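Local coordinates for protein methylocystis parvus OBBP MbnE (Methylocystis parvus OBBP, PDB 5ICQ) that probably binds methanobactin, a copper-chelating peptide, in the periplasm as the solute-binding partner of its uptake machinery, at residues D119-L131 and R180-P194. Numbering follows the deposited sequence.
Sequences DIDPARTRVTFHL and RVAYDLTGVGDRELP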
loop_
_atom_site.group_PDB
_atom_site.type_symbol
_atom_site.label_atom_id
_atom_site.label_comp_id
_atom_site.label_asym_id
_atom_site.label_seq_id
_atom_site.Cartn_x
_atom_site.Cartn_y
_atom_site.Cartn_z
ATOM N N ASP A 119 -12.504 3.570 25.021
ATOM C CA ASP A 119 -13.901 3.966 25.165
ATOM C C ASP A 119 -14.293 4.695 23.893
ATOM O O ASP A 119 -13.755 5.765 23.604
ATOM C CB ASP A 119 -14.124 4.884 26.366
ATOM C CG ASP A 119 -14.042 4.154 27.682
ATOM O OD1 ASP A 119 -13.848 4.831 28.713
ATOM O OD2 ASP A 119 -14.169 2.911 27.686
ATOM N N ILE A 120 -15.226 4.127 23.135
ATOM C CA ILE A 120 -15.623 4.722 21.867
ATOM C C ILE A 120 -17.105 4.462 21.656
ATOM O O ILE A 120 -17.643 3.442 22.097
ATOM C CB ILE A 120 -14.758 4.165 20.711
ATOM C CG1 ILE A 120 -14.952 4.978 19.434
ATOM C CG2 ILE A 120 -15.040 2.680 20.490
ATOM C CD1 ILE A 120 -13.991 4.569 18.304
ATOM N N ASP A 121 -17.776 5.414 21.012
ATOM C CA ASP A 121 -19.188 5.253 20.709
ATOM C C ASP A 121 -19.363 4.740 19.286
ATOM O O ASP A 121 -18.462 4.872 18.453
ATOM C CB ASP A 121 -19.935 6.581 20.898
ATOM C CG ASP A 121 -19.404 7.693 20.013
ATOM O OD1 ASP A 121 -18.207 7.663 19.660
ATOM O OD2 ASP A 121 -20.186 8.609 19.674
ATOM N N PRO A 122 -20.503 4.121 18.972
ATOM C CA PRO A 122 -20.693 3.607 17.602
ATOM C C PRO A 122 -20.617 4.679 16.526
ATOM O O PRO A 122 -20.154 4.393 15.413
ATOM C CB PRO A 122 -22.083 2.961 17.665
ATOM C CG PRO A 122 -22.223 2.544 19.101
ATOM C CD PRO A 122 -21.546 3.633 19.894
ATOM N N ALA A 123 -21.046 5.908 16.821
ATOM C CA ALA A 123 -20.983 6.988 15.842
ATOM C C ALA A 123 -19.590 7.591 15.713
ATOM O O ALA A 123 -19.373 8.414 14.818
ATOM C CB ALA A 123 -21.984 8.090 16.204
ATOM N N ARG A 124 -18.655 7.208 16.587
ATOM C CA ARG A 124 -17.262 7.653 16.519
ATOM C C ARG A 124 -17.159 9.178 16.579
ATOM O O ARG A 124 -16.453 9.816 15.795
ATOM C CB ARG A 124 -16.570 7.079 15.279
ATOM C CG ARG A 124 -16.550 5.551 15.322
ATOM C CD ARG A 124 -15.635 4.887 14.282
ATOM N NE ARG A 124 -15.650 3.441 14.498
ATOM C CZ ARG A 124 -15.191 2.530 13.645
ATOM N NH1 ARG A 124 -14.645 2.892 12.488
ATOM N NH2 ARG A 124 -15.287 1.242 13.956
ATOM N N THR A 125 -17.873 9.761 17.538
ATOM C CA THR A 125 -17.747 11.178 17.844
ATOM C C THR A 125 -16.718 11.454 18.937
ATOM O O THR A 125 -16.322 12.614 19.109
ATOM C CB THR A 125 -19.110 11.753 18.270
ATOM O OG1 THR A 125 -19.598 11.031 19.408
ATOM C CG2 THR A 125 -20.128 11.633 17.136
ATOM N N ARG A 126 -16.291 10.420 19.672
ATOM C CA ARG A 126 -15.357 10.476 20.800
ATOM C C ARG A 126 -14.563 9.196 20.863
ATOM O O ARG A 126 -15.110 8.114 20.640
ATOM C CB ARG A 126 -16.047 10.540 22.154
ATOM C CG ARG A 126 -15.957 11.812 22.884
ATOM C CD ARG A 126 -16.735 12.797 22.109
ATOM N NE ARG A 126 -16.882 14.114 22.674
ATOM C CZ ARG A 126 -16.781 15.251 21.967
ATOM N NH1 ARG A 126 -16.390 15.163 20.691
ATOM N NH2 ARG A 126 -16.976 16.392 22.584
ATOM N N VAL A 127 -13.333 9.309 21.355
ATOM C CA VAL A 127 -12.581 8.129 21.762
ATOM C C VAL A 127 -11.652 8.497 22.911
ATOM O O VAL A 127 -10.948 9.510 22.850
ATOM C CB VAL A 127 -11.805 7.516 20.581
ATOM C CG1 VAL A 127 -10.865 8.540 19.928
ATOM C CG2 VAL A 127 -11.056 6.267 21.030
ATOM N N THR A 128 -11.671 7.689 23.968
ATOM C CA THR A 128 -10.737 7.811 25.079
ATOM C C THR A 128 -9.888 6.552 25.159
ATOM O O THR A 128 -10.414 5.434 25.120
ATOM C CB THR A 128 -11.461 8.037 26.411
ATOM O OG1 THR A 128 -12.169 9.283 26.364
ATOM C CG2 THR A 128 -10.456 8.079 27.567
ATOM N N PHE A 129 -8.579 6.737 25.270
ATOM C CA PHE A 129 -7.642 5.636 25.441
ATOM C C PHE A 129 -7.266 5.528 26.910
ATOM O O PHE A 129 -6.878 6.525 27.526
ATOM C CB PHE A 129 -6.392 5.853 24.592
ATOM C CG PHE A 129 -6.669 5.871 23.121
ATOM C CD1 PHE A 129 -6.698 4.689 22.398
ATOM C CD2 PHE A 129 -6.898 7.066 22.460
ATOM C CE1 PHE A 129 -6.954 4.694 21.019
ATOM C CE2 PHE A 129 -7.155 7.084 21.088
ATOM C CZ PHE A 129 -7.184 5.896 20.367
ATOM N N HIS A 130 -7.393 4.326 27.466
ATOM C CA HIS A 130 -6.928 4.028 28.819
ATOM C C HIS A 130 -5.539 3.411 28.714
ATOM O O HIS A 130 -5.391 2.294 28.213
ATOM C CB HIS A 130 -7.879 3.070 29.530
ATOM C CG HIS A 130 -9.193 3.672 29.903
ATOM N ND1 HIS A 130 -10.126 4.060 28.966
ATOM C CD2 HIS A 130 -9.741 3.931 31.114
ATOM C CE1 HIS A 130 -11.189 4.544 29.584
ATOM N NE2 HIS A 130 -10.984 4.471 30.887
ATOM N N LEU A 131 -4.525 4.124 29.209
ATOM C CA LEU A 131 -3.147 3.676 29.057
ATOM C C LEU A 131 -2.803 2.570 30.046
ATOM O O LEU A 131 -3.258 2.577 31.193
ATOM C CB LEU A 131 -2.182 4.848 29.246
ATOM C CG LEU A 131 -2.491 6.092 28.412
ATOM C CD1 LEU A 131 -1.447 7.172 28.657
ATOM C CD2 LEU A 131 -2.554 5.721 26.950
ATOM N N ARG A 180 -5.368 8.512 31.024
ATOM C CA ARG A 180 -6.434 8.575 30.037
ATOM C C ARG A 180 -6.166 9.718 29.069
ATOM O O ARG A 180 -5.770 10.807 29.489
ATOM C CB ARG A 180 -7.801 8.782 30.707
ATOM C CG ARG A 180 -8.410 7.538 31.326
ATOM C CD ARG A 180 -9.666 7.899 32.115
ATOM N NE ARG A 180 -10.415 6.726 32.551
ATOM C CZ ARG A 180 -10.121 5.994 33.624
ATOM N NH1 ARG A 180 -9.080 6.307 34.382
ATOM N NH2 ARG A 180 -10.869 4.945 33.939
ATOM N N VAL A 181 -6.386 9.468 27.779
ATOM C CA VAL A 181 -6.333 10.494 26.742
ATOM C C VAL A 181 -7.691 10.521 26.051
ATOM O O VAL A 181 -8.107 9.517 25.457
ATOM C CB VAL A 181 -5.220 10.229 25.717
ATOM C CG1 VAL A 181 -5.201 11.341 24.665
ATOM C CG2 VAL A 181 -3.873 10.101 26.413
ATOM N N ALA A 182 -8.371 11.669 26.115
ATOM C CA ALA A 182 -9.706 11.848 25.551
ATOM C C ALA A 182 -9.618 12.714 24.302
ATOM O O ALA A 182 -9.131 13.852 24.363
ATOM C CB ALA A 182 -10.644 12.484 26.578
ATOM N N TYR A 183 -10.089 12.181 23.177
ATOM C CA TYR A 183 -10.166 12.925 21.924
ATOM C C TYR A 183 -11.629 13.252 21.616
ATOM O O TYR A 183 -12.467 12.340 21.527
ATOM C CB TYR A 183 -9.556 12.140 20.762
ATOM C CG TYR A 183 -8.055 11.967 20.817
ATOM C CD1 TYR A 183 -7.205 13.017 20.498
ATOM C CD2 TYR A 183 -7.485 10.734 21.126
ATOM C CE1 TYR A 183 -5.833 12.861 20.522
ATOM C CE2 TYR A 183 -6.106 10.569 21.150
ATOM C CZ TYR A 183 -5.287 11.632 20.844
ATOM O OH TYR A 183 -3.918 11.464 20.871
ATOM N N ASP A 184 -11.919 14.548 21.455
ATOM C CA ASP A 184 -13.206 15.066 21.003
ATOM C C ASP A 184 -13.260 15.102 19.481
ATOM O O ASP A 184 -12.539 15.880 18.849
ATOM C CB ASP A 184 -13.389 16.441 21.645
ATOM C CG ASP A 184 -14.550 17.267 21.066
ATOM O OD1 ASP A 184 -15.016 17.066 19.950
ATOM O OD2 ASP A 184 -15.051 18.133 21.810
ATOM N N LEU A 185 -14.148 14.292 18.888
ATOM C CA LEU A 185 -14.338 14.282 17.440
ATOM C C LEU A 185 -15.745 14.735 17.036
ATOM O O LEU A 185 -16.228 14.344 15.977
ATOM C CB LEU A 185 -14.055 12.891 16.859
ATOM C CG LEU A 185 -12.841 12.119 17.392
ATOM C CD1 LEU A 185 -12.740 10.736 16.730
ATOM C CD2 LEU A 185 -11.585 12.916 17.176
ATOM N N THR A 186 -16.434 15.540 17.853
ATOM C CA THR A 186 -17.783 15.968 17.469
ATOM C C THR A 186 -17.763 16.784 16.183
ATOM O O THR A 186 -16.941 17.691 16.019
ATOM C CB THR A 186 -18.473 16.782 18.566
ATOM O OG1 THR A 186 -17.568 17.738 19.131
ATOM C CG2 THR A 186 -19.128 15.895 19.627
ATOM N N GLY A 187 -18.679 16.455 15.273
ATOM C CA GLY A 187 -18.854 17.197 14.047
ATOM C C GLY A 187 -17.922 16.832 12.914
ATOM O O GLY A 187 -18.020 17.443 11.843
ATOM N N VAL A 188 -17.027 15.862 13.098
ATOM C CA VAL A 188 -16.081 15.538 12.029
ATOM C C VAL A 188 -16.666 14.520 11.053
ATOM O O VAL A 188 -16.510 14.667 9.840
ATOM C CB VAL A 188 -14.724 15.067 12.607
ATOM C CG1 VAL A 188 -14.852 13.759 13.357
ATOM C CG2 VAL A 188 -13.690 14.927 11.492
ATOM N N GLY A 189 -17.347 13.488 11.547
ATOM C CA GLY A 189 -17.932 12.481 10.679
ATOM C C GLY A 189 -16.937 11.601 9.950
ATOM O O GLY A 189 -17.245 11.107 8.859
ATOM N N ASP A 190 -15.748 11.380 10.524
ATOM C CA ASP A 190 -14.685 10.596 9.887
ATOM C C ASP A 190 -14.523 9.306 10.686
ATOM O O ASP A 190 -13.902 9.302 11.751
ATOM C CB ASP A 190 -13.382 11.396 9.826
ATOM C CG ASP A 190 -12.269 10.684 9.041
ATOM O OD1 ASP A 190 -12.244 9.435 8.982
ATOM O OD2 ASP A 190 -11.398 11.391 8.489
ATOM N N ARG A 191 -15.070 8.206 10.165
ATOM C CA ARG A 191 -15.070 6.968 10.935
ATOM C C ARG A 191 -13.690 6.319 11.015
ATOM O O ARG A 191 -13.484 5.442 11.858
ATOM C CB ARG A 191 -16.098 6.006 10.340
ATOM C CG ARG A 191 -17.523 6.553 10.460
ATOM C CD ARG A 191 -18.578 5.539 10.072
ATOM N NE ARG A 191 -18.469 4.297 10.827
ATOM C CZ ARG A 191 -18.872 4.136 12.085
ATOM N NH1 ARG A 191 -19.406 5.150 12.761
ATOM N NH2 ARG A 191 -18.733 2.960 12.673
ATOM N N GLU A 192 -12.750 6.731 10.169
ATOM C CA GLU A 192 -11.387 6.220 10.212
ATOM C C GLU A 192 -10.533 6.927 11.263
ATOM O O GLU A 192 -9.550 6.350 11.744
ATOM C CB GLU A 192 -10.767 6.378 8.824
ATOM C CG GLU A 192 -9.547 5.538 8.541
ATOM C CD GLU A 192 -8.963 5.859 7.180
ATOM O OE1 GLU A 192 -9.735 6.233 6.267
ATOM O OE2 GLU A 192 -7.731 5.747 7.024
ATOM N N LEU A 193 -10.912 8.145 11.659
ATOM C CA LEU A 193 -10.050 8.948 12.522
ATOM C C LEU A 193 -9.692 8.285 13.854
ATOM O O LEU A 193 -8.523 8.399 14.261
ATOM C CB LEU A 193 -10.690 10.326 12.744
ATOM C CG LEU A 193 -9.880 11.346 13.545
ATOM C CD1 LEU A 193 -8.524 11.529 12.916
ATOM C CD2 LEU A 193 -10.623 12.682 13.593
ATOM N N PRO A 194 -10.594 7.591 14.565
ATOM C CA PRO A 194 -10.168 6.938 15.816
ATOM C C PRO A 194 -9.083 5.894 15.626
ATOM O O PRO A 194 -8.230 5.744 16.512
ATOM C CB PRO A 194 -11.462 6.303 16.342
ATOM C CG PRO A 194 -12.548 7.147 15.767
ATOM C CD PRO A 194 -12.057 7.497 14.389
HETATM O O HOH W 1 -13.081 11.466 24.318
#
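Val127 with Tyr183 and Phe129 with Val181 are the hydrogen-bonded pairs that join strand 126-131 to strand 180-184, and an axis angle of 169° marks the pairing as antiparallel. The bond from Tyr183 N to Val127 O is 2.8 Å long and nearly straight. Leu185 N, bonded to Thr125 O, carries the pairing just past the strand end.

On the face bearing Val127, Phe129, Val181 and Tyr183, the packing is apolar. Phe129 CE2 meets Tyr183 CE2 at 3.6 Å; the rings meet rim to rim, planes 82° apart, and neither lies over the other's face. Ile120 CD1 reaches Pro194 CB (3.6 Å) in helix 193-198. On the other face Arg126 forms a salt bridge with Asp184, although the position of its NH1 is uncertain; Asp184 OD1 accepts from Thr186 N, closing an Asx turn, and also from Thr186 OG1.

Polar contacts tie the turn 121-124 to the loop 185-192. Arg191, its chain bent at chi3, directs NH1 to Pro122 O at 2.9 Å, within the guanidinium plane. Arg124 reaches across with an extended chain and gives NH1 to Arg191 O (2.9 Å) from above the carbonyl plane. The two like-charged guanidinium groups lie flat on each other, planes 15° apart; the carbonyls accepting from them, including Ala39 and Met40 O for Arg124, probably offset the repulsion. A leucine in place of Arg124 would probably leave Arg191 O and these two carbonyls without that donor and Arg191 without its stacking partner. The contact thus pairs two strands of an antiparallel sheet, its apolar face covered by helices 145-158 and 193-198, in a family 5 extracellular solute-binding protein.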